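Angiotensin-converting enzyme (Anopheles gambiae, PDB 6S1Y) is a zinc metallopeptidase of the angiotensin-converting enzyme family that probably trims dipeptides from the carboxyl ends of peptides, as its relatives do. Local coordinates at residues Asn259-Thr264 with Phe421-Val426; Pro268-Leu273 with Glu414-Asn419. All blocks are in the same frame, centred on the assembly; numbering follows the deposited sequence.

Contact 1: Asn259-Thr264 with Phe421-Val426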
ATOM      1  N   ASN A 259      -5.795 -14.960  -3.165  1.00 40.30           N
ATOM      2  CA  ASN A 259      -6.150 -16.155  -2.395  1.00 40.11           C
ATOM      3  C   ASN A 259      -7.196 -17.037  -3.065  1.00 39.69           C
ATOM      4  O   ASN A 259      -7.356 -18.191  -2.656  1.00 38.98           O
ATOM      5  CB  ASN A 259      -6.658 -15.774  -0.999  1.00 40.98           C
ATOM      6  CG  ASN A 259      -5.550 -15.306  -0.085  1.00 43.12           C
ATOM      7  OD1 ASN A 259      -4.469 -15.898  -0.059  1.00 45.33           O
ATOM      8  ND2 ASN A 259      -5.799 -14.223   0.654  1.00 42.13           N
ATOM      9  N   ILE A 260      -7.914 -16.548  -4.076  1.00 39.07           N
ATOM     10  CA  ILE A 260      -8.790 -17.428  -4.835  1.00 38.56           C
ATOM     11  C   ILE A 260      -8.233 -17.718  -6.229  1.00 38.89           C
ATOM     12  O   ILE A 260      -8.970 -18.194  -7.105  1.00 39.72           O
ATOM     13  CB  ILE A 260     -10.226 -16.890  -4.900  1.00 36.95           C
ATOM     14  CG1 ILE A 260     -10.310 -15.470  -5.451  1.00 40.94           C
ATOM     15  CG2 ILE A 260     -10.864 -16.919  -3.503  1.00 38.38           C
ATOM     16  CD1 ILE A 260     -10.209 -15.379  -6.968  1.00 42.02           C
ATOM     17  N   ALA A 261      -6.940 -17.470  -6.456  1.00 35.91           N
ATOM     18  CA  ALA A 261      -6.379 -17.686  -7.789  1.00 38.15           C
ATOM     19  C   ALA A 261      -6.458 -19.154  -8.199  1.00 37.89           C
ATOM     20  O   ALA A 261      -6.928 -19.478  -9.293  1.00 36.63           O
ATOM     21  CB  ALA A 261      -4.935 -17.196  -7.858  1.00 38.33           C
ATOM     22  N   ASP A 262      -5.996 -20.067  -7.337  1.00 38.33           N
ATOM     23  CA  ASP A 262      -6.018 -21.477  -7.707  1.00 39.24           C
ATOM     24  C   ASP A 262      -7.443 -21.998  -7.782  1.00 38.26           C
ATOM     25  O   ASP A 262      -7.777 -22.759  -8.690  1.00 39.68           O
ATOM     26  CB  ASP A 262      -5.205 -22.317  -6.714  1.00 41.25           C
ATOM     27  CG  ASP A 262      -3.707 -22.088  -6.847  1.00 43.91           C
ATOM     28  OD1 ASP A 262      -3.280 -21.372  -7.790  1.00 45.47           O
ATOM     29  OD2 ASP A 262      -2.949 -22.609  -6.005  1.00 47.05           O
ATOM     30  N   PHE A 263      -8.276 -21.622  -6.813  1.00 38.39           N
ATOM     31  CA  PHE A 263      -9.699 -21.970  -6.789  1.00 38.62           C
ATOM     32  C   PHE A 263     -10.426 -21.613  -8.088  1.00 40.46           C
ATOM     33  O   PHE A 263     -11.392 -22.283  -8.454  1.00 40.90           O
ATOM     34  CB  PHE A 263     -10.317 -21.216  -5.599  1.00 38.71           C
ATOM     35  CG  PHE A 263     -11.690 -21.644  -5.227  1.00 40.10           C
ATOM     36  CD1 PHE A 263     -11.940 -22.948  -4.830  1.00 39.77           C
ATOM     37  CD2 PHE A 263     -12.737 -20.716  -5.203  1.00 40.92           C
ATOM     38  CE1 PHE A 263     -13.219 -23.341  -4.458  1.00 39.24           C
ATOM     39  CE2 PHE A 263     -14.010 -21.100  -4.832  1.00 41.40           C
ATOM     40  CZ  PHE A 263     -14.257 -22.412  -4.464  1.00 40.25           C
ATOM     41  N   THR A 264      -9.994 -20.564  -8.797  1.00 37.90           N
ATOM     42  CA  THR A 264     -10.694 -20.125  -9.994  1.00 38.25           C
ATOM     43  C   THR A 264      -9.827 -20.137 -11.249  1.00 37.41           C
ATOM     44  O   THR A 264     -10.214 -19.551 -12.257  1.00 37.03           O
ATOM     45  CB  THR A 264     -11.265 -18.721  -9.785  1.00 38.14           C
ATOM     46  OG1 THR A 264     -10.189 -17.801  -9.531  1.00 37.77           O
ATOM     47  CG2 THR A 264     -12.240 -18.701  -8.621  1.00 38.32           C
ATOM     48  N   PHE A 421      -0.225 -15.758 -15.896  1.00 39.39           N
ATOM     49  CA  PHE A 421      -0.782 -14.432 -16.170  1.00 39.18           C
ATOM     50  C   PHE A 421      -2.032 -14.175 -15.327  1.00 37.93           C
ATOM     51  O   PHE A 421      -2.270 -13.055 -14.851  1.00 37.05           O
ATOM     52  CB  PHE A 421      -1.143 -14.297 -17.658  1.00 40.18           C
ATOM     53  CG  PHE A 421       0.008 -14.502 -18.613  1.00 41.77           C
ATOM     54  CD1 PHE A 421       1.329 -14.300 -18.222  1.00 46.65           C
ATOM     55  CD2 PHE A 421      -0.239 -14.910 -19.915  1.00 44.05           C
ATOM     56  CE1 PHE A 421       2.398 -14.516 -19.130  1.00 48.28           C
ATOM     57  CE2 PHE A 421       0.810 -15.118 -20.832  1.00 45.66           C
ATOM     58  CZ  PHE A 421       2.125 -14.915 -20.441  1.00 47.17           C
ATOM     59  N   TYR A 422      -2.868 -15.200 -15.175  1.00 38.46           N
ATOM     60  CA  TYR A 422      -4.095 -15.065 -14.402  1.00 37.67           C
ATOM     61  C   TYR A 422      -3.784 -14.729 -12.956  1.00 35.90           C
ATOM     62  O   TYR A 422      -4.299 -13.747 -12.410  1.00 35.55           O
ATOM     63  CB  TYR A 422      -4.895 -16.356 -14.491  1.00 36.44           C
ATOM     64  CG  TYR A 422      -6.174 -16.334 -13.729  1.00 36.62           C
ATOM     65  CD1 TYR A 422      -7.272 -15.584 -14.196  1.00 37.33           C
ATOM     66  CD2 TYR A 422      -6.314 -17.045 -12.536  1.00 35.09           C
ATOM     67  CE1 TYR A 422      -8.467 -15.552 -13.495  1.00 35.45           C
ATOM     68  CE2 TYR A 422      -7.517 -17.037 -11.836  1.00 35.61           C
ATOM     69  CZ  TYR A 422      -8.586 -16.280 -12.319  1.00 36.30           C
ATOM     70  OH  TYR A 422      -9.773 -16.243 -11.643  1.00 36.50           O
ATOM     71  N   ARG A 423      -2.942 -15.534 -12.315  1.00 38.15           N
ATOM     72  CA  ARG A 423      -2.548 -15.232 -10.950  1.00 37.93           C
ATOM     73  C   ARG A 423      -2.070 -13.791 -10.832  1.00 37.35           C
ATOM     74  O   ARG A 423      -2.488 -13.061  -9.923  1.00 34.98           O
ATOM     75  CB  ARG A 423      -1.452 -16.196 -10.481  1.00 36.80           C
ATOM     76  CG  ARG A 423      -0.895 -15.805  -9.092  1.00 39.37           C
ATOM     77  CD  ARG A 423       0.018 -16.861  -8.489  1.00 40.27           C
ATOM     78  NE  ARG A 423      -0.764 -17.978  -7.970  1.00 42.51           N
ATOM     79  CZ  ARG A 423      -1.346 -17.988  -6.773  1.00 41.80           C
ATOM     80  NH1 ARG A 423      -1.216 -16.955  -5.954  1.00 39.01           N
ATOM     81  NH2 ARG A 423      -2.051 -19.047  -6.395  1.00 43.70           N
ATOM     82  N   ALA A 424      -1.187 -13.354 -11.747  1.00 35.46           N
ATOM     83  CA  ALA A 424      -0.709 -11.978 -11.652  1.00 38.43           C
ATOM     84  C   ALA A 424      -1.877 -10.982 -11.734  1.00 38.34           C
ATOM     85  O   ALA A 424      -1.926 -10.013 -10.973  1.00 36.96           O
ATOM     86  CB  ALA A 424       0.333 -11.689 -12.739  1.00 39.51           C
ATOM     87  N   GLY A 425      -2.823 -11.210 -12.650  1.00 37.10           N
ATOM     88  CA  GLY A 425      -3.950 -10.295 -12.779  1.00 36.92           C
ATOM     89  C   GLY A 425      -4.776 -10.186 -11.511  1.00 36.86           C
ATOM     90  O   GLY A 425      -5.153  -9.080 -11.091  1.00 34.82           O
ATOM     91  N   VAL A 426      -5.076 -11.324 -10.881  1.00 34.63           N
ATOM     92  CA  VAL A 426      -5.951 -11.270  -9.724  1.00 36.96           C
ATOM     93  C   VAL A 426      -5.195 -10.801  -8.495  1.00 37.29           C
ATOM     94  O   VAL A 426      -5.813 -10.414  -7.501  1.00 38.15           O
ATOM     95  CB  VAL A 426      -6.640 -12.623  -9.454  1.00 36.87           C
ATOM     96  CG1 VAL A 426      -7.593 -12.951 -10.586  1.00 36.59           C
ATOM     97  CG2 VAL A 426      -5.638 -13.755  -9.276  1.00 37.09           C
TER
HETATM   98  O   HOH W   1      -4.676 -19.016  -4.767  1.00 38.87           O
HETATM   99  O   HOH W   2      -1.418 -20.294  -9.577  1.00 43.16           O

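Contact 2: Pro268-Leu273 with Glu414-Asn419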
ATOM      1  N   PRO A 268      -6.704 -25.797 -13.813  1.00 38.27           N
ATOM      2  CA  PRO A 268      -6.354 -26.255 -12.467  1.00 41.85           C
ATOM      3  C   PRO A 268      -5.536 -27.530 -12.435  1.00 44.31           C
ATOM      4  O   PRO A 268      -4.884 -27.787 -11.412  1.00 45.52           O
ATOM      5  CB  PRO A 268      -7.724 -26.465 -11.790  1.00 42.27           C
ATOM      6  CG  PRO A 268      -8.729 -26.528 -12.909  1.00 39.91           C
ATOM      7  CD  PRO A 268      -8.159 -25.678 -14.013  1.00 39.42           C
ATOM      8  N   GLU A 269      -5.520 -28.331 -13.496  1.00 41.83           N
ATOM      9  CA  GLU A 269      -4.669 -29.514 -13.501  1.00 44.07           C
ATOM     10  C   GLU A 269      -3.373 -29.286 -14.269  1.00 44.16           C
ATOM     11  O   GLU A 269      -2.689 -30.251 -14.599  1.00 42.94           O
ATOM     12  CB  GLU A 269      -5.439 -30.709 -14.054  1.00 42.99           C
ATOM     13  CG  GLU A 269      -6.655 -31.084 -13.194  1.00 46.23           C
ATOM     14  CD  GLU A 269      -6.361 -31.005 -11.681  1.00 51.72           C
ATOM     15  OE1 GLU A 269      -5.358 -31.597 -11.246  1.00 51.27           O
ATOM     16  OE2 GLU A 269      -7.122 -30.320 -10.935  1.00 55.21           O
ATOM     17  N   LYS A 270      -3.023 -28.031 -14.558  1.00 43.27           N
ATOM     18  CA  LYS A 270      -1.693 -27.680 -15.034  1.00 41.85           C
ATOM     19  C   LYS A 270      -0.950 -26.951 -13.919  1.00 45.23           C
ATOM     20  O   LYS A 270      -1.556 -26.493 -12.946  1.00 44.94           O
ATOM     21  CB  LYS A 270      -1.755 -26.816 -16.284  1.00 41.00           C
ATOM     22  CG  LYS A 270      -2.279 -27.558 -17.505  1.00 42.30           C
ATOM     23  CD  LYS A 270      -1.151 -28.150 -18.319  1.00 42.38           C
ATOM     24  CE  LYS A 270      -1.668 -29.034 -19.419  1.00 41.74           C
ATOM     25  NZ  LYS A 270      -1.607 -28.374 -20.744  1.00 42.66           N
ATOM     26  N   LYS A 271       0.372 -26.868 -14.057  1.00 43.75           N
ATOM     27  CA  LYS A 271       1.198 -26.311 -13.004  1.00 45.35           C
ATOM     28  C   LYS A 271       0.618 -25.002 -12.492  1.00 46.00           C
ATOM     29  O   LYS A 271       0.248 -24.114 -13.265  1.00 44.74           O
ATOM     30  CB  LYS A 271       2.627 -26.086 -13.506  1.00 48.84           C
ATOM     31  CG  LYS A 271       3.583 -25.733 -12.410  1.00 50.10           C
ATOM     32  CD  LYS A 271       3.935 -26.973 -11.611  1.00 55.33           C
ATOM     33  CE  LYS A 271       4.734 -26.626 -10.366  1.00 55.91           C
ATOM     34  NZ  LYS A 271       5.036 -27.833  -9.586  1.00 58.72           N
ATOM     35  N   LEU A 272       0.546 -24.898 -11.171  1.00 46.13           N
ATOM     36  CA  LEU A 272       0.135 -23.702 -10.455  1.00 46.17           C
ATOM     37  C   LEU A 272       1.340 -23.106  -9.722  1.00 47.72           C
ATOM     38  O   LEU A 272       2.378 -23.749  -9.551  1.00 48.24           O
ATOM     39  CB  LEU A 272      -0.990 -24.042  -9.475  1.00 43.79           C
ATOM     40  CG  LEU A 272      -2.207 -24.674 -10.150  1.00 44.49           C
ATOM     41  CD1 LEU A 272      -3.300 -24.952  -9.143  1.00 46.80           C
ATOM     42  CD2 LEU A 272      -2.766 -23.781 -11.254  1.00 43.56           C
ATOM     43  N   LEU A 273       1.199 -21.858  -9.301  1.00 46.65           N
ATOM     44  CA  LEU A 273       2.336 -21.070  -8.847  1.00 47.79           C
ATOM     45  C   LEU A 273       2.164 -20.533  -7.429  1.00 49.01           C
ATOM     46  O   LEU A 273       2.606 -19.418  -7.143  1.00 51.60           O
ATOM     47  CB  LEU A 273       2.585 -19.913  -9.813  1.00 48.86           C
ATOM     48  CG  LEU A 273       2.956 -20.349 -11.227  1.00 49.74           C
ATOM     49  CD1 LEU A 273       2.728 -19.174 -12.158  1.00 50.51           C
ATOM     50  CD2 LEU A 273       4.387 -20.834 -11.293  1.00 53.31           C
ATOM     51  N   GLU A 414       1.492 -23.301 -23.085  1.00 46.22           N
ATOM     52  CA  GLU A 414       0.710 -22.074 -23.094  1.00 48.49           C
ATOM     53  C   GLU A 414      -0.274 -22.010 -21.928  1.00 44.62           C
ATOM     54  O   GLU A 414      -0.583 -20.918 -21.455  1.00 43.04           O
ATOM     55  CB  GLU A 414      -0.003 -21.951 -24.435  1.00 50.84           C
ATOM     56  CG  GLU A 414       0.846 -21.229 -25.486  1.00 58.52           C
ATOM     57  CD  GLU A 414       1.074 -19.765 -25.122  1.00 67.00           C
ATOM     58  OE1 GLU A 414       2.224 -19.294 -25.254  1.00 64.82           O
ATOM     59  OE2 GLU A 414       0.093 -19.096 -24.685  1.00 68.10           O
ATOM     60  N   GLN A 415      -0.759 -23.158 -21.433  1.00 42.96           N
ATOM     61  CA  GLN A 415      -1.746 -23.121 -20.357  1.00 40.26           C
ATOM     62  C   GLN A 415      -1.106 -22.792 -19.019  1.00 40.70           C
ATOM     63  O   GLN A 415      -1.695 -22.055 -18.206  1.00 39.44           O
ATOM     64  CB  GLN A 415      -2.493 -24.438 -20.258  1.00 40.61           C
ATOM     65  CG  GLN A 415      -3.444 -24.651 -21.414  1.00 42.29           C
ATOM     66  CD  GLN A 415      -2.720 -25.065 -22.681  1.00 42.44           C
ATOM     67  OE1 GLN A 415      -1.818 -25.890 -22.640  1.00 44.20           O
ATOM     68  NE2 GLN A 415      -3.094 -24.474 -23.798  1.00 41.26           N
ATOM     69  N   VAL A 416       0.084 -23.327 -18.767  1.00 40.35           N
ATOM     70  CA  VAL A 416       0.844 -22.896 -17.605  1.00 40.68           C
ATOM     71  C   VAL A 416       1.055 -21.388 -17.667  1.00 39.84           C
ATOM     72  O   VAL A 416       0.934 -20.683 -16.657  1.00 39.94           O
ATOM     73  CB  VAL A 416       2.171 -23.672 -17.511  1.00 43.70           C
ATOM     74  CG1 VAL A 416       2.975 -23.209 -16.317  1.00 43.53           C
ATOM     75  CG2 VAL A 416       1.890 -25.167 -17.417  1.00 44.04           C
ATOM     76  N   LYS A 417       1.315 -20.860 -18.854  1.00 37.94           N
ATOM     77  CA  LYS A 417       1.520 -19.420 -18.944  1.00 42.93           C
ATOM     78  C   LYS A 417       0.231 -18.639 -18.658  1.00 42.15           C
ATOM     79  O   LYS A 417       0.295 -17.566 -18.034  1.00 40.45           O
ATOM     80  CB  LYS A 417       2.116 -19.078 -20.301  1.00 45.91           C
ATOM     81  CG  LYS A 417       3.632 -19.197 -20.276  1.00 56.22           C
ATOM     82  CD  LYS A 417       4.239 -19.374 -21.658  1.00 64.91           C
ATOM     83  CE  LYS A 417       3.823 -18.280 -22.623  1.00 67.90           C
ATOM     84  NZ  LYS A 417       4.757 -18.233 -23.806  1.00 75.16           N
ATOM     85  N   ILE A 418      -0.937 -19.163 -19.053  1.00 38.82           N
ATOM     86  CA  ILE A 418      -2.199 -18.506 -18.707  1.00 40.79           C
ATOM     87  C   ILE A 418      -2.424 -18.543 -17.190  1.00 39.20           C
ATOM     88  O   ILE A 418      -2.743 -17.521 -16.576  1.00 39.24           O
ATOM     89  CB  ILE A 418      -3.367 -19.155 -19.479  1.00 39.35           C
ATOM     90  CG1 ILE A 418      -3.164 -19.035 -21.005  1.00 40.70           C
ATOM     91  CG2 ILE A 418      -4.685 -18.524 -19.104  1.00 40.38           C
ATOM     92  CD1 ILE A 418      -3.080 -17.615 -21.520  1.00 43.54           C
ATOM     93  N   ASN A 419      -2.240 -19.713 -16.556  1.00 36.96           N
ATOM     94  CA  ASN A 419      -2.350 -19.777 -15.101  1.00 39.34           C
ATOM     95  C   ASN A 419      -1.472 -18.717 -14.441  1.00 39.65           C
ATOM     96  O   ASN A 419      -1.866 -18.103 -13.436  1.00 39.98           O
ATOM     97  CB  ASN A 419      -1.942 -21.143 -14.547  1.00 37.95           C
ATOM     98  CG  ASN A 419      -2.997 -22.209 -14.741  1.00 39.19           C
ATOM     99  OD1 ASN A 419      -4.171 -21.907 -14.970  1.00 37.68           O
ATOM    100  ND2 ASN A 419      -2.589 -23.474 -14.643  1.00 38.39           N
TER

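Contact 1: Asn259-Thr264 with Phe421-Val426
Ala261 of the long loop ahead of helix 276-281 meets Tyr422, Arg423 and Val426 of helix 414-429, a loop-on-helix contact in the largely helical fold of the angiotensin-converting enzyme family. The loop makes a tight turn here, and Ala261 CB packs 3.8 Å from Val426 CG2. The same methyl lies over one face of the Arg423 guanidinium, 3.7 Å above its plane and towards the rim.

Charge pairing adds a second layer. Arg423 reaches across with an extended start and a bend at chi3, and its NH2 forms a salt bridge to Asp262 OD1 at 3.0 Å. The bond is weak in geometry, and the carboxylate and guanidinium planes stand 80° apart, so this is a one-point grip instead of a side-by-side pair. Two waters reinforce it: water 2 links Arg423 NE to Asp262 OD1, while water 1 accepts from Asp262 N and, weakly, from Arg423 NH2.

Hydroxyl bonding closes the buried end, against helix 203-233, whose Leu221 and Val225 touch Tyr422. With CG anti to the backbone N (chi1 180°), the tyrosine projects into the turn, its edge facing Ala261 O. Tyr422 OH donates to Thr264 OG1 at 2.7 Å, and Thr264 OG1 in turn donates to Ile260 O, also at 2.7 Å, tilted 30° from that carbonyl's plane.

Contact 2: Pro268-Leu273 with Glu414-Asn419
Asn419 reaches from helix 414-429 to the backbone of the irregular loop 268-273 and carries the main polar link between them. Its ND2 donates to Lys271 O at 3.2 Å with an N-H...O angle of 159°. The oxygen lies near the amide plane of Asn419, yet the nitrogen sits well above the carbonyl plane of Lys271. The amide has further loop partners: ND2 also bonds Phe267 O, and OD1 bonds Thr265 OG1, which together fix how it is turned.

Van der Waals contacts flank this amide. Leu272 CD2 lies 3.4 Å from Asn419 ND2, its branch crossing the amide at a slant. One turn back along the helix, Val416 presents both methyls to the loop, an apolar contact in which CG1 comes within 4.0 Å of Lys271 CB.

On the more exposed side the Lys270 chain, bent at chi2 (-93°) and again at chi4, turns its ammonium group towards the start of the helix. There Lys270 NZ makes a weak hydrogen bond to Gln415 OE1 at 3.1 Å and a salt bridge to Asp413, whose OD1 also accepts from Val416 N.

The loop thus lies against the first turns of helix 414-429, shortly before helix 276-281 begins, with Leu407, from the connection after helix 398-403, touching Lys271 and Leu273.

How the contacts relate
Both contacts pin one loop, between strand 244-245 and helix 276-281, to one helix, 414-429, and their centres are about 10 Å apart. Along the chain the order is 259-264, 268-273, 414-419, 421-426, so the two segments of contact 2 both lie, in sequence, between those of contact 1. The loop doubles back, with 259-264 against the later part of the helix and 270-273 rising alongside its first turns. They touch where Asp262 CG lies 3.7 Å from Leu272 CD1. Contact 1 is the more buried. Between the two halves of each contact the chain passes through helices 349-368 and 381-395, which carry the zinc ligands His357, His361 and Glu385, so this seam joins parts on either side of them in sequence.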